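Local coordinates for branched-chain amino acid aminotransferase (Thermoproteus uzoniensis, PDB 5CE8), which is a pyridoxal-phosphate-dependent aminotransferase specific for L-amino acids and R-amines, probably exchanging amino groups between branched-chain amino acids and 2-oxoglutarate, at residues 28-33 against 111-116; 74-79 against 122-127; 100-105 against 128-133; 141-146 against 181-186. All coordinates share one frame; numbering follows the deposited sequence.

Contact 1 of 4, residues 28-33 against 111-116; sequences KVTVLS and SKPQIS
Leu32 and Pro113 meet where a type I beta turn, Thr30 to Ser33, is laid against the irregular loop 111-116, with backbone and side chains sharing the docking. The CB of Leu32 rests on the CB of Pro113 at 3.6 Å, and CD1 of the leucine stays near the same ring carbon. Beside this apolar touch, Leu32 O accepts the N-H of Gln114 at 3.0 Å; the donor stands 39° above the carbonyl plane, not on a lone pair. A water donates both to that oxygen and to Gln114 O, bridging the two segments a second time. Further back, the CA-H of Ser33 points almost straight at Lys112 O.

The two branches of Thr30 do different work. Its CG2 lies 3.2 Å from Ser111 O and also touches Pro113, whereas OG1, anti to the backbone N (chi1 169°), accepts from Leu32 N at 3.1 Å and closes an ST turn inside the beta turn. Another water links Thr30 N to Ser111 O.

The outer shell fixes both partners. Ser33 is the N-cap of helix 34-38, its OG bonded to Ser35 N and Ile110 O, and strand 28-30 pairs antiparallel with a strand of the second subunit, placing the contact at the interface with that subunit. On the loop side, the Gln114 amide is gripped at both ends: Lys112 NZ lies 2.9 Å from its OE1, while NE2 donates to Asp118 O and, nearly in the amide plane, to Ser116 O at 3.1 Å.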
loop_
_atom_site.group_PDB
_atom_site.type_symbol
_atom_site.label_atom_id
_atom_site.label_comp_id
_atom_site.label_asym_id
_atom_site.label_seq_id
_atom_site.Cartn_x
_atom_site.Cartn_y
_atom_site.Cartn_z
ATOM N N LYS A 28 -6.763 -21.301 36.078
ATOM C CA LYS A 28 -7.778 -20.434 35.437
ATOM C C LYS A 28 -7.492 -18.983 35.666
ATOM O O LYS A 28 -6.883 -18.584 36.667
ATOM C CB LYS A 28 -9.136 -20.741 36.001
ATOM C CG LYS A 28 -9.511 -22.204 35.846
ATOM C CD LYS A 28 -10.969 -22.491 35.589
ATOM C CE LYS A 28 -11.082 -23.895 35.008
ATOM N NZ LYS A 28 -12.457 -24.190 34.499
ATOM N N VAL A 29 -8.102 -18.145 34.852
ATOM C CA VAL A 29 -7.863 -16.696 34.953
ATOM C C VAL A 29 -9.205 -15.985 34.861
ATOM O O VAL A 29 -10.088 -16.459 34.126
ATOM C CB VAL A 29 -6.926 -16.228 33.856
ATOM C CG1 VAL A 29 -7.521 -16.512 32.451
ATOM C CG2 VAL A 29 -6.604 -14.743 34.035
ATOM N N THR A 30 -9.391 -14.968 35.687
ATOM C CA THR A 30 -10.609 -14.173 35.683
ATOM C C THR A 30 -10.946 -13.767 34.255
ATOM O O THR A 30 -10.067 -13.262 33.420
ATOM C CB THR A 30 -10.527 -12.919 36.486
ATOM O OG1 THR A 30 -11.672 -12.088 36.218
ATOM C CG2 THR A 30 -9.303 -12.086 36.214
ATOM N N VAL A 31 -12.234 -13.863 33.985
ATOM C CA VAL A 31 -12.754 -13.550 32.608
ATOM C C VAL A 31 -12.720 -12.060 32.317
ATOM O O VAL A 31 -13.022 -11.643 31.226
ATOM C CB VAL A 31 -14.161 -14.066 32.350
ATOM C CG1 VAL A 31 -14.202 -15.612 32.452
ATOM C CG2 VAL A 31 -15.201 -13.398 33.298
ATOM N N LEU A 32 -12.404 -11.247 33.335
ATOM C CA LEU A 32 -12.215 -9.817 33.086
ATOM C C LEU A 32 -10.747 -9.392 32.917
ATOM O O LEU A 32 -10.454 -8.230 32.852
ATOM C CB LEU A 32 -12.815 -9.040 34.273
ATOM C CG LEU A 32 -14.313 -9.192 34.504
ATOM C CD1 LEU A 32 -14.646 -8.521 35.832
ATOM C CD2 LEU A 32 -15.145 -8.624 33.363
ATOM N N SER A 33 -9.820 -10.336 32.830
ATOM C CA SER A 33 -8.453 -10.007 32.540
ATOM C C SER A 33 -8.376 -9.258 31.237
ATOM O O SER A 33 -9.011 -9.671 30.270
ATOM C CB SER A 33 -7.606 -11.329 32.427
ATOM O OG SER A 33 -6.390 -11.073 31.775
ATOM N N SER A 111 -3.414 -11.686 35.411
ATOM C CA SER A 111 -4.372 -12.365 36.248
ATOM C C SER A 111 -5.341 -11.339 36.959
ATOM O O SER A 111 -6.341 -11.727 37.456
ATOM C CB SER A 111 -3.615 -13.270 37.242
ATOM O OG SER A 111 -2.900 -12.445 38.103
ATOM N N LYS A 112 -5.030 -10.052 36.961
ATOM C CA LYS A 112 -5.923 -9.035 37.499
ATOM C C LYS A 112 -7.111 -8.684 36.516
ATOM O O LYS A 112 -6.936 -8.603 35.328
ATOM C CB LYS A 112 -5.073 -7.801 37.825
ATOM C CG LYS A 112 -5.830 -6.625 38.425
ATOM C CD LYS A 112 -5.076 -5.300 38.315
ATOM C CE LYS A 112 -6.015 -4.212 37.804
ATOM N NZ LYS A 112 -5.466 -2.812 37.794
ATOM N N PRO A 113 -8.342 -8.509 37.018
ATOM C CA PRO A 113 -9.420 -7.943 36.186
ATOM C C PRO A 113 -9.185 -6.454 35.832
ATOM O O PRO A 113 -8.816 -5.697 36.687
ATOM C CB PRO A 113 -10.671 -8.105 37.072
ATOM C CG PRO A 113 -10.176 -8.379 38.469
ATOM C CD PRO A 113 -8.757 -8.824 38.404
ATOM N N GLN A 114 -9.321 -6.031 34.572
ATOM C CA GLN A 114 -9.112 -4.602 34.248
ATOM C C GLN A 114 -9.801 -4.311 32.940
ATOM O O GLN A 114 -9.497 -4.897 31.950
ATOM C CB GLN A 114 -7.630 -4.233 34.156
ATOM C CG GLN A 114 -7.378 -2.757 33.860
ATOM C CD GLN A 114 -5.931 -2.397 33.880
ATOM O OE1 GLN A 114 -5.286 -2.606 34.890
ATOM N NE2 GLN A 114 -5.369 -1.876 32.750
ATOM N N ILE A 115 -10.770 -3.430 32.975
ATOM C CA ILE A 115 -11.408 -2.911 31.771
ATOM C C ILE A 115 -10.507 -1.965 30.954
ATOM O O ILE A 115 -10.595 -1.883 29.696
ATOM C CB ILE A 115 -12.668 -2.117 32.210
ATOM C CG1 ILE A 115 -13.603 -3.041 33.036
ATOM C CG2 ILE A 115 -13.353 -1.473 31.007
ATOM C CD1 ILE A 115 -13.976 -4.374 32.339
ATOM N N SER A 116 -9.736 -1.145 31.651
ATOM C CA SER A 116 -8.932 -0.102 30.951
ATOM C C SER A 116 -7.847 -0.685 29.970
ATOM O O SER A 116 -7.143 -1.652 30.252
ATOM C CB SER A 116 -8.289 0.752 31.994
ATOM O OG SER A 116 -7.268 1.493 31.432
HETATM O O HOH W 1 -7.456 -14.361 37.714
HETATM O O HOH W 2 -10.915 -6.595 30.504
#

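Contact 2 of 4, residues 74-79 against 122-127; sequences IGLDVP and LQASVA
Ala124 sets its methyl against Leu76 and Val78, where the interhelical linker 74-79 lies along the lead-in to strand 125-132 with one direct backbone bond, and the torsions of the linker side chains aim them at this alanine. Leu76 has CG anti to its backbone N (chi1 180°), and the turn at chi2 then brings CD1 to 3.9 Å from Ala124 CB. Val78 splits its branches: CG2 faces the alanine methyl at 4.2 Å, while CG1 reaches Val126 CG2 at 4.0 Å, the two valines crossing at about a right angle. Val78 also packs on Leu68 and Ala71 of helix 60-74, the helix that carries the cofactor-binding Arg66.

Pro79 uses its ring as an apolar plate. Its CG meets Gln123 CG at 3.8 Å, the glutamine chain slanting across the ring with a bend at chi2, and its CD lies close to Ala124 O.

The direct backbone link is Ala124 N to Asp77 O, 2.8 Å long and nearly along the C=O axis. A water accepts from the N of the same Asp77 and donates to Leu122 O at 2.6 Å. The one direct bond and the water thus join main-chain groups of the two segments, while the methyls of Leu76, Val78, Ala124 and Val126 add apolar packing.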
loop_
_atom_site.group_PDB
_atom_site.type_symbol
_atom_site.label_atom_id
_atom_site.label_comp_id
_atom_site.label_asym_id
_atom_site.label_seq_id
_atom_site.Cartn_x
_atom_site.Cartn_y
_atom_site.Cartn_z
ATOM N N ILE A 74 5.954 -6.391 23.602
ATOM C CA ILE A 74 4.546 -5.923 23.777
ATOM C C ILE A 74 4.394 -5.032 25.007
ATOM O O ILE A 74 3.361 -4.454 25.167
ATOM C CB ILE A 74 3.461 -7.078 23.740
ATOM C CG1 ILE A 74 3.447 -8.044 24.968
ATOM C CG2 ILE A 74 3.535 -7.800 22.411
ATOM C CD1 ILE A 74 2.098 -8.699 25.220
ATOM N N GLY A 75 5.411 -5.009 25.895
ATOM C CA GLY A 75 5.379 -4.205 27.157
ATOM C C GLY A 75 4.681 -5.012 28.266
ATOM O O GLY A 75 4.019 -4.452 29.161
ATOM N N LEU A 76 4.768 -6.331 28.200
ATOM C CA LEU A 76 4.230 -7.174 29.278
ATOM C C LEU A 76 5.362 -7.475 30.299
ATOM O O LEU A 76 6.497 -7.716 29.889
ATOM C CB LEU A 76 3.762 -8.444 28.583
ATOM C CG LEU A 76 3.173 -9.464 29.507
ATOM C CD1 LEU A 76 1.920 -8.882 30.165
ATOM C CD2 LEU A 76 2.896 -10.705 28.755
ATOM N N ASP A 77 5.125 -7.368 31.617
ATOM C CA ASP A 77 6.208 -7.429 32.581
ATOM C C ASP A 77 6.161 -8.868 33.122
ATOM O O ASP A 77 5.252 -9.238 33.871
ATOM C CB ASP A 77 6.016 -6.344 33.658
ATOM C CG ASP A 77 6.955 -6.488 34.867
ATOM O OD1 ASP A 77 8.023 -7.100 34.799
ATOM O OD2 ASP A 77 6.576 -5.969 35.931
ATOM N N VAL A 78 7.141 -9.673 32.720
ATOM C CA VAL A 78 7.208 -11.084 33.150
ATOM C C VAL A 78 8.203 -11.188 34.301
ATOM O O VAL A 78 9.386 -11.025 34.108
ATOM C CB VAL A 78 7.561 -11.989 31.974
ATOM C CG1 VAL A 78 7.726 -13.433 32.438
ATOM C CG2 VAL A 78 6.465 -11.911 30.926
ATOM N N PRO A 79 7.735 -11.479 35.531
ATOM C CA PRO A 79 8.676 -11.411 36.639
ATOM C C PRO A 79 9.508 -12.664 36.860
ATOM O O PRO A 79 9.780 -13.012 37.981
ATOM C CB PRO A 79 7.747 -11.148 37.839
ATOM C CG PRO A 79 6.470 -11.825 37.471
ATOM C CD PRO A 79 6.349 -11.682 35.988
ATOM N N LEU A 122 1.428 -3.351 35.190
ATOM C CA LEU A 122 0.834 -4.583 35.683
ATOM C C LEU A 122 1.850 -5.670 35.589
ATOM O O LEU A 122 2.808 -5.595 34.816
ATOM C CB LEU A 122 -0.420 -4.984 34.894
ATOM C CG LEU A 122 -1.560 -4.023 34.953
ATOM C CD1 LEU A 122 -2.592 -4.316 33.880
ATOM C CD2 LEU A 122 -2.156 -4.042 36.356
ATOM N N GLN A 123 1.661 -6.710 36.375
ATOM C CA GLN A 123 2.694 -7.706 36.419
ATOM C C GLN A 123 2.089 -9.017 35.884
ATOM O O GLN A 123 1.024 -9.371 36.235
ATOM C CB GLN A 123 3.219 -7.744 37.815
ATOM C CG GLN A 123 4.141 -8.902 38.044
ATOM C CD GLN A 123 5.213 -8.543 39.022
ATOM O OE1 GLN A 123 5.973 -7.609 38.770
ATOM N NE2 GLN A 123 5.310 -9.291 40.125
ATOM N N ALA A 124 2.719 -9.673 34.943
ATOM C CA ALA A 124 2.119 -10.907 34.382
ATOM C C ALA A 124 2.164 -12.084 35.316
ATOM O O ALA A 124 3.084 -12.170 36.148
ATOM C CB ALA A 124 2.884 -11.318 33.118
ATOM N N SER A 125 1.239 -13.033 35.092
ATOM C CA SER A 125 1.371 -14.399 35.601
ATOM C C SER A 125 1.897 -15.300 34.486
ATOM O O SER A 125 1.729 -14.988 33.304
ATOM C CB SER A 125 0.039 -14.927 36.097
ATOM O OG SER A 125 -0.395 -14.297 37.278
ATOM N N VAL A 126 2.533 -16.411 34.854
ATOM C CA VAL A 126 2.932 -17.413 33.908
ATOM C C VAL A 126 2.319 -18.761 34.300
ATOM O O VAL A 126 2.336 -19.161 35.426
ATOM C CB VAL A 126 4.415 -17.525 33.688
ATOM C CG1 VAL A 126 4.707 -18.654 32.677
ATOM C CG2 VAL A 126 4.982 -16.203 33.167
ATOM N N ALA A 127 1.648 -19.396 33.372
ATOM C CA ALA A 127 1.196 -20.801 33.560
ATOM C C ALA A 127 1.870 -21.639 32.510
ATOM O O ALA A 127 2.090 -21.169 31.317
ATOM C CB ALA A 127 -0.307 -20.901 33.439
HETATM O O HOH W 3 2.563 -6.512 32.411
#

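Contact 3 of 4, residues 100-105 against 128-133; sequences EDLYIR and IAAIPF
Tyr103 leans on Phe133 from its very first side-chain atom. Its CB lies 3.7 Å from Phe133 CB and nearly as close to CG and CD2 of that ring. With CG anti to the backbone N (chi1 -174°), the tyrosine ring leads away from strand 125-132 on the face shared with Ile131 and presents its edge to the phenylalanine face, centroids 5.4 Å apart and planes inclined at 50°. At the tip, OH accepts from Arg105 NH2 at 2.8 Å, the hydroxyl lying in the guanidinium plane. That arginine is steadied in turn by Asn37 and Tyr38 of the second subunit. Tyr103 itself stands about 4 Å, between side chains, from the cofactor-binding Thr260.

The scaffold beneath is an antiparallel beta ladder between strands 102-109 and 125-132, neighbours in the antiparallel sheet of this aminotransferase fold. Tyr103 and Ile131 form a hydrogen-bonded pair, Tyr103 N reaching Ile131 O at 3.0 Å and Tyr103 O receiving Ile131 N; Arg105 and Ala129 repeat the pattern. On the opposite face, where Leu102, Ile104 and Ile128 pack on helix 82-95, Ile104 CG2 touches Ile128 CG2 at 3.8 Å, and Ala130 CB touches both Leu102 CD1 and Ile104 CG1, each 4.1 Å away.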
loop_
_atom_site.group_PDB
_atom_site.type_symbol
_atom_site.label_atom_id
_atom_site.label_comp_id
_atom_site.label_asym_id
_atom_site.label_seq_id
_atom_site.Cartn_x
_atom_site.Cartn_y
_atom_site.Cartn_z
ATOM N N GLU A 100 6.725 -39.757 27.676
ATOM C CA GLU A 100 6.177 -39.782 26.291
ATOM C C GLU A 100 6.280 -38.363 25.687
ATOM O O GLU A 100 6.473 -37.409 26.417
ATOM C CB GLU A 100 4.703 -40.183 26.336
ATOM C CG GLU A 100 3.769 -39.060 26.868
ATOM C CD GLU A 100 2.399 -39.569 27.289
ATOM O OE1 GLU A 100 1.476 -39.658 26.485
ATOM O OE2 GLU A 100 2.259 -39.883 28.467
ATOM N N ASP A 101 6.056 -38.265 24.379
ATOM C CA ASP A 101 6.103 -36.988 23.612
ATOM C C ASP A 101 5.015 -36.047 24.138
ATOM O O ASP A 101 3.836 -36.449 24.381
ATOM C CB ASP A 101 5.869 -37.191 22.111
ATOM C CG ASP A 101 6.957 -37.954 21.438
ATOM O OD1 ASP A 101 7.942 -38.229 22.108
ATOM O OD2 ASP A 101 6.768 -38.336 20.240
ATOM N N LEU A 102 5.450 -34.821 24.373
ATOM C CA LEU A 102 4.634 -33.738 24.907
ATOM C C LEU A 102 4.779 -32.475 24.071
ATOM O O LEU A 102 5.810 -32.300 23.443
ATOM C CB LEU A 102 5.122 -33.354 26.283
ATOM C CG LEU A 102 5.209 -34.389 27.405
ATOM C CD1 LEU A 102 5.801 -33.708 28.675
ATOM C CD2 LEU A 102 3.848 -35.063 27.610
ATOM N N TYR A 103 3.721 -31.676 24.081
ATOM C CA TYR A 103 3.737 -30.264 23.763
ATOM C C TYR A 103 3.524 -29.520 25.072
ATOM O O TYR A 103 2.597 -29.776 25.827
ATOM C CB TYR A 103 2.621 -29.980 22.799
ATOM C CG TYR A 103 2.603 -28.580 22.277
ATOM C CD1 TYR A 103 1.894 -27.586 22.946
ATOM C CD2 TYR A 103 3.267 -28.242 21.105
ATOM C CE1 TYR A 103 1.857 -26.302 22.473
ATOM C CE2 TYR A 103 3.241 -26.934 20.618
ATOM C CZ TYR A 103 2.488 -25.993 21.276
ATOM O OH TYR A 103 2.505 -24.675 20.866
ATOM N N ILE A 104 4.428 -28.627 25.357
ATOM C CA ILE A 104 4.413 -27.779 26.526
ATOM C C ILE A 104 4.008 -26.292 26.136
ATOM O O ILE A 104 4.604 -25.662 25.229
ATOM C CB ILE A 104 5.821 -27.803 27.128
ATOM C CG1 ILE A 104 6.220 -29.259 27.596
ATOM C CG2 ILE A 104 5.927 -26.865 28.315
ATOM C CD1 ILE A 104 7.717 -29.491 27.445
ATOM N N ARG A 105 2.977 -25.787 26.776
ATOM C CA ARG A 105 2.517 -24.423 26.546
ATOM C C ARG A 105 2.726 -23.434 27.721
ATOM O O ARG A 105 1.936 -23.486 28.739
ATOM C CB ARG A 105 1.044 -24.487 26.338
ATOM C CG ARG A 105 0.387 -23.108 26.189
ATOM C CD ARG A 105 0.917 -22.167 25.098
ATOM N NE ARG A 105 0.985 -22.658 23.726
ATOM C CZ ARG A 105 0.005 -22.651 22.836
ATOM N NH1 ARG A 105 -1.248 -22.245 23.090
ATOM N NH2 ARG A 105 0.272 -23.104 21.636
ATOM N N ILE A 128 2.196 -22.853 32.905
ATOM C CA ILE A 128 2.912 -23.807 32.066
ATOM C C ILE A 128 2.303 -25.149 32.238
ATOM O O ILE A 128 2.325 -25.765 33.323
ATOM C CB ILE A 128 4.370 -24.008 32.379
ATOM C CG1 ILE A 128 5.183 -22.785 32.134
ATOM C CG2 ILE A 128 4.955 -25.181 31.559
ATOM C CD1 ILE A 128 6.463 -22.741 32.952
ATOM N N ALA A 129 1.770 -25.593 31.128
ATOM C CA ALA A 129 1.138 -26.897 30.976
ATOM C C ALA A 129 1.919 -27.743 30.007
ATOM O O ALA A 129 2.425 -27.230 28.955
ATOM C CB ALA A 129 -0.243 -26.726 30.431
ATOM N N ALA A 130 1.949 -29.031 30.357
ATOM C CA ALA A 130 2.601 -30.109 29.606
ATOM C C ALA A 130 1.576 -31.172 29.255
ATOM O O ALA A 130 0.972 -31.731 30.154
ATOM C CB ALA A 130 3.703 -30.709 30.447
ATOM N N ILE A 131 1.356 -31.428 27.964
ATOM C CA ILE A 131 0.337 -32.283 27.533
ATOM C C ILE A 131 0.826 -33.365 26.537
ATOM O O ILE A 131 1.626 -33.085 25.629
ATOM C CB ILE A 131 -0.864 -31.402 27.000
ATOM C CG1 ILE A 131 -1.122 -31.545 25.504
ATOM C CG2 ILE A 131 -0.703 -29.920 27.395
ATOM C CD1 ILE A 131 -2.395 -30.853 25.033
ATOM N N PRO A 132 0.270 -34.585 26.637
ATOM C CA PRO A 132 0.611 -35.565 25.653
ATOM C C PRO A 132 0.235 -35.080 24.300
ATOM O O PRO A 132 -0.775 -34.377 24.179
ATOM C CB PRO A 132 -0.256 -36.753 26.025
ATOM C CG PRO A 132 -0.347 -36.633 27.480
ATOM C CD PRO A 132 -0.519 -35.171 27.727
ATOM N N PHE A 133 1.051 -35.393 23.289
ATOM C CA PHE A 133 0.834 -34.818 21.911
ATOM C C PHE A 133 1.592 -35.619 20.885
ATOM O O PHE A 133 2.809 -35.809 21.024
ATOM C CB PHE A 133 1.310 -33.344 21.863
ATOM C CG PHE A 133 0.719 -32.500 20.721
ATOM C CD1 PHE A 133 -0.628 -32.147 20.712
ATOM C CD2 PHE A 133 1.545 -31.983 19.694
ATOM C CE1 PHE A 133 -1.154 -31.311 19.711
ATOM C CE2 PHE A 133 1.026 -31.155 18.704
ATOM C CZ PHE A 133 -0.314 -30.823 18.697
HETATM O O HOH W 4 4.504 -36.956 19.294
#

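Contact 4 of 4, residues 141-146 against 181-186; sequences GVRAAV and GYDEAI
Ala145 sets its methyl over the centre of the Tyr182 ring, CB standing 3.7 Å from the ring centroid and only 12° off the normal, a clean CH-pi contact. Arg143 approaches the same tyrosine quite differently: the two side chains cross at about a right angle, the guanidinium is turned 47° from the ring plane, and NH1 comes within 3.7 Å of CD1. A bend at chi3 carries the guanidinium toward Gly181, whose O accepts from Arg143 NH2 at 2.7 Å, tilted 25° from the guanidinium plane.

Asp183 engages the backbone of this arginine. Its OD2 sits over one face of the guanidinium, so no side-chain N-H points at it; instead, through its anti lone pair, the oxygen accepts the backbone N-H of Arg143 at 2.8 Å. Lys138 forms a salt bridge to the same oxygen. Arg143 O in turn accepts Asp183 N at 2.9 Å and, weakly, Glu184 N.

From there the strands of a beta-alpha-beta unit, 142-146 and 184-188 joined through helix 167-179, run parallel. Ala145 bonds twice to strand 184-188, its N to Glu184 O at 3.2 Å and its O to Ile186 N at 2.9 Å, while Ala144 CB meets Ile186 CD1 on the opposite face of the sheet. Arg180 of a third subunit packs against both Ala145 and Tyr182.

With a lysine bonded to it and an arginine guanidinium close by, the Asp183 carboxylate probably remains ionised, joining electrostatic attraction to its role as a backbone acceptor at the ladder's entrance.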
loop_
_atom_site.group_PDB
_atom_site.type_symbol
_atom_site.label_atom_id
_atom_site.label_comp_id
_atom_site.label_asym_id
_atom_site.label_seq_id
_atom_site.Cartn_x
_atom_site.Cartn_y
_atom_site.Cartn_z
ATOM N N GLY A 141 2.758 -35.455 4.117
ATOM C CA GLY A 141 2.526 -34.221 3.368
ATOM C C GLY A 141 1.100 -33.696 3.430
ATOM O O GLY A 141 0.154 -34.423 3.559
ATOM N N VAL A 142 0.962 -32.428 3.324
ATOM C CA VAL A 142 -0.320 -31.750 3.436
ATOM C C VAL A 142 -0.614 -30.899 2.195
ATOM O O VAL A 142 0.248 -30.634 1.443
ATOM C CB VAL A 142 -0.299 -30.819 4.632
ATOM C CG1 VAL A 142 -0.234 -31.602 5.984
ATOM C CG2 VAL A 142 0.776 -29.812 4.525
ATOM N N ARG A 143 -1.875 -30.567 1.972
ATOM C CA ARG A 143 -2.317 -29.790 0.816
ATOM C C ARG A 143 -2.559 -28.447 1.438
ATOM O O ARG A 143 -3.204 -28.355 2.507
ATOM C CB ARG A 143 -3.579 -30.425 0.228
ATOM C CG ARG A 143 -3.371 -31.867 -0.252
ATOM C CD ARG A 143 -4.537 -32.443 -0.982
ATOM N NE ARG A 143 -5.571 -32.744 -0.017
ATOM C CZ ARG A 143 -6.611 -31.963 0.325
ATOM N NH1 ARG A 143 -6.866 -30.790 -0.248
ATOM N NH2 ARG A 143 -7.405 -32.387 1.289
ATOM N N ALA A 144 -2.035 -27.424 0.788
ATOM C CA ALA A 144 -2.169 -26.080 1.253
ATOM C C ALA A 144 -2.865 -25.128 0.272
ATOM O O ALA A 144 -2.917 -25.379 -0.933
ATOM C CB ALA A 144 -0.783 -25.595 1.659
ATOM N N ALA A 145 -3.541 -24.120 0.820
ATOM C CA ALA A 145 -4.229 -23.114 0.086
ATOM C C ALA A 145 -3.687 -21.756 0.469
ATOM O O ALA A 145 -3.496 -21.437 1.645
ATOM C CB ALA A 145 -5.718 -23.178 0.301
ATOM N N VAL A 146 -3.390 -20.922 -0.517
ATOM C CA VAL A 146 -3.090 -19.490 -0.144
ATOM C C VAL A 146 -4.428 -18.894 0.209
ATOM O O VAL A 146 -5.401 -18.976 -0.605
ATOM C CB VAL A 146 -2.460 -18.561 -1.309
ATOM C CG1 VAL A 146 -2.180 -17.196 -0.717
ATOM C CG2 VAL A 146 -1.155 -19.206 -1.931
ATOM N N GLY A 181 -11.527 -28.297 3.477
ATOM C CA GLY A 181 -10.789 -29.598 3.510
ATOM C C GLY A 181 -9.289 -29.642 3.080
ATOM O O GLY A 181 -8.733 -30.724 2.964
ATOM N N TYR A 182 -8.633 -28.506 2.830
ATOM C CA TYR A 182 -7.142 -28.426 2.863
ATOM C C TYR A 182 -6.643 -28.613 4.269
ATOM O O TYR A 182 -7.394 -28.343 5.276
ATOM C CB TYR A 182 -6.624 -27.031 2.420
ATOM C CG TYR A 182 -7.080 -26.668 1.036
ATOM C CD1 TYR A 182 -6.422 -27.168 -0.095
ATOM C CD2 TYR A 182 -8.217 -25.871 0.840
ATOM C CE1 TYR A 182 -6.876 -26.890 -1.375
ATOM C CE2 TYR A 182 -8.660 -25.584 -0.442
ATOM C CZ TYR A 182 -8.003 -26.118 -1.534
ATOM O OH TYR A 182 -8.427 -25.804 -2.790
ATOM N N ASP A 183 -5.375 -28.973 4.395
ATOM C CA ASP A 183 -4.852 -29.240 5.727
ATOM C C ASP A 183 -4.326 -27.953 6.380
ATOM O O ASP A 183 -4.392 -27.819 7.573
ATOM C CB ASP A 183 -3.761 -30.287 5.682
ATOM C CG ASP A 183 -4.152 -31.501 4.905
ATOM O OD1 ASP A 183 -5.076 -32.176 5.381
ATOM O OD2 ASP A 183 -3.588 -31.776 3.803
ATOM N N GLU A 184 -3.842 -26.987 5.587
ATOM C CA GLU A 184 -3.227 -25.805 6.190
ATOM C C GLU A 184 -3.277 -24.616 5.209
ATOM O O GLU A 184 -3.437 -24.773 3.944
ATOM C CB GLU A 184 -1.730 -26.052 6.609
ATOM C CG GLU A 184 -1.006 -24.937 7.434
ATOM C CD GLU A 184 -1.832 -24.534 8.673
ATOM O OE1 GLU A 184 -1.613 -25.194 9.699
ATOM O OE2 GLU A 184 -2.825 -23.703 8.574
ATOM N N ALA A 185 -3.117 -23.447 5.837
ATOM C CA ALA A 185 -3.085 -22.146 5.170
ATOM C C ALA A 185 -1.743 -21.691 4.834
ATOM O O ALA A 185 -0.851 -21.940 5.570
ATOM C CB ALA A 185 -3.713 -21.087 6.016
ATOM N N ILE A 186 -1.624 -20.933 3.742
ATOM C CA ILE A 186 -0.425 -20.089 3.516
ATOM C C ILE A 186 -0.922 -18.685 3.487
ATOM O O ILE A 186 -1.842 -18.404 2.794
ATOM C CB ILE A 186 0.358 -20.437 2.182
ATOM C CG1 ILE A 186 1.285 -21.654 2.409
ATOM C CG2 ILE A 186 1.356 -19.344 1.787
ATOM C CD1 ILE A 186 1.384 -22.503 1.238
#

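In the fold
Followed from the N terminus, the chain first leaves residues 28-33, and contact 1 closes a long loop when 111-116 returns to them. Contacts 2 and 3 open within that loop, at 74-79 and 100-105, but close beyond it at 122-127 and 128-133, so all three cross one another. Contacts 2 and 3 share strand 125-132, whereas contacts 1 and 2 touch through Ser111 and Ser125 and packing on Leu122. Contact 4 follows in series, closing a beta-alpha-beta unit by pairing two parallel strands of the mixed sheet. Contact 1 thus ties the subunit-interface turn to the loop between strands 102-109 and 125-132, contact 2 the interhelical linker to strand 125-132, and contact 3 those two strands.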